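Local structure of reticulocyte binding protein (Streptococcus agalactiae COH1, 3FAW) at residues A130-L135 / A432-R436. The protein is a cell-wall-anchored pullulanase of group B streptococcus, a glycoside hydrolase that probably cleaves alpha-1,6-glucosidic linkages in pullulan, glycogen and related alpha-glucans. Numbering follows the deposited sequence. Where two conformers were deposited one is given.
Sequences AYSGNL and AMSRR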
# COMPACT_ATOMS: atom_id res chain seq x y z
N ALA A 130 -12.49 25.74 -3.98
CA ALA A 130 -12.72 24.53 -3.18
C ALA A 130 -14.21 24.18 -3.21
O ALA A 130 -15.06 25.02 -2.93
CB ALA A 130 -12.24 24.73 -1.75
N TYR A 131 -14.50 22.93 -3.57
CA TYR A 131 -15.87 22.50 -3.85
C TYR A 131 -16.19 21.28 -2.99
O TYR A 131 -15.35 20.40 -2.82
CB TYR A 131 -15.99 22.15 -5.33
CG TYR A 131 -17.39 21.79 -5.80
CD1 TYR A 131 -18.42 22.72 -5.78
CD2 TYR A 131 -17.66 20.52 -6.31
CE1 TYR A 131 -19.69 22.39 -6.23
CE2 TYR A 131 -18.93 20.18 -6.77
CZ TYR A 131 -19.94 21.11 -6.72
OH TYR A 131 -21.19 20.77 -7.17
N SER A 132 -17.41 21.25 -2.46
CA SER A 132 -17.86 20.15 -1.59
C SER A 132 -19.00 19.32 -2.19
O SER A 132 -19.46 18.37 -1.57
CB SER A 132 -18.30 20.72 -0.23
OG SER A 132 -17.24 21.41 0.40
N GLY A 133 -19.45 19.65 -3.40
CA GLY A 133 -20.55 18.93 -4.04
C GLY A 133 -20.12 17.64 -4.72
O GLY A 133 -18.96 17.25 -4.64
N ASN A 134 -21.07 16.98 -5.38
CA ASN A 134 -20.79 15.71 -6.05
C ASN A 134 -19.88 15.90 -7.27
O ASN A 134 -20.04 16.85 -8.04
CB ASN A 134 -22.09 15.02 -6.47
CG ASN A 134 -21.87 13.60 -6.96
OD1 ASN A 134 -22.28 13.24 -8.06
ND2 ASN A 134 -21.22 12.78 -6.13
N LEU A 135 -18.93 14.99 -7.43
CA LEU A 135 -18.06 14.95 -8.61
C LEU A 135 -18.17 13.59 -9.28
O LEU A 135 -18.37 12.57 -8.62
CB LEU A 135 -16.62 15.27 -8.22
CG LEU A 135 -16.40 16.71 -7.75
CD1 LEU A 135 -15.05 16.87 -7.05
CD2 LEU A 135 -16.55 17.68 -8.92
N ALA A 432 -6.90 20.95 -1.10
CA ALA A 432 -8.28 20.56 -0.78
C ALA A 432 -8.91 19.51 -1.71
O ALA A 432 -9.48 18.52 -1.25
CB ALA A 432 -9.18 21.80 -0.71
N MET A 433 -8.82 19.73 -3.03
CA MET A 433 -9.44 18.82 -3.98
C MET A 433 -8.61 17.55 -4.18
O MET A 433 -9.14 16.51 -4.57
CB MET A 433 -9.71 19.52 -5.32
CG MET A 433 -10.54 20.80 -5.21
SD MET A 433 -12.14 20.59 -4.39
CE MET A 433 -11.71 20.94 -2.69
N SER A 434 -7.30 17.64 -3.91
CA SER A 434 -6.43 16.47 -3.89
C SER A 434 -6.72 15.62 -2.65
O SER A 434 -6.73 14.39 -2.71
CB SER A 434 -4.96 16.88 -3.89
OG SER A 434 -4.61 17.56 -5.09
N ARG A 435 -6.93 16.29 -1.52
CA ARG A 435 -7.37 15.60 -0.30
C ARG A 435 -8.73 14.94 -0.52
O ARG A 435 -8.95 13.82 -0.06
CB ARG A 435 -7.43 16.57 0.88
CG ARG A 435 -7.72 15.88 2.21
CD ARG A 435 -7.62 16.85 3.37
NE ARG A 435 -6.23 17.21 3.67
CZ ARG A 435 -5.86 18.05 4.63
NH1 ARG A 435 -6.77 18.65 5.40
NH2 ARG A 435 -4.58 18.30 4.83
N ARG A 436 -9.64 15.62 -1.22
CA ARG A 436 -10.94 15.03 -1.57
C ARG A 436 -10.81 13.72 -2.35
O ARG A 436 -11.53 12.76 -2.08
CB ARG A 436 -11.80 16.01 -2.37
CG ARG A 436 -12.62 16.98 -1.53
CD ARG A 436 -13.80 17.52 -2.32
NE ARG A 436 -14.76 16.46 -2.64
CZ ARG A 436 -15.83 16.62 -3.42
NH1 ARG A 436 -16.10 17.79 -3.98
NH2 ARG A 436 -16.64 15.59 -3.63
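Arg436 reaches from the helix into the loop from Tyr131 to Leu135 and binds two main-chain carbonyls there. Its NH1 and NH2 grip Gly133 O end-on, each nitrogen 3.0 Å from that one oxygen. The two N-H...O angles are both well short of straight, the bend expected when two donors of one guanidinium share an acceptor. NH1 also donates to Tyr131 O at 3.0 Å, coming from above the carbonyl plane, 56° out of it. A bend at chi3 turns the otherwise extended chain so that its end meets the loop. On the helix side, NE forms a salt bridge with Asp440 one turn further on, so the guanidinium is tied both to its own helix and to the loop, and its charge is probably balanced by the carboxylate. Leu135 CD1 lies over one guanidinium face, 3.4 Å from NH1, while Ser132 O lies over the opposite face.

Nearer the helix start, Met433 adopts two conformers, and its contacts, described for one of them, are tentative. In that one, Tyr131 N points at Met433 SD in a nearly straight (167°) but weak hydrogen bond of 3.4 Å. Bends at chi2 and chi3 curl the thioether back toward the loop, and its CE comes to 3.9 Å from Ala130 CB. The two alanines, Ala130 and Ala432, complete this apolar edge at a looser 4.4 Å between their CB atoms.

Segment 130-135 links helix 122-129 to strand 136-139, part of the carbohydrate-binding module 48 (isoamylase N-terminal) domain, whereas 432-436 opens helix 432-449, which precedes barrel strand 453-456. The contact therefore joins a beta-sandwich module to the catalytic TIM barrel. Trp151 of strand 146-151 packs against Tyr131, Leu135 and Met433, and Asp126 of helix 122-129 accepts a hydrogen bond from Ala432 N.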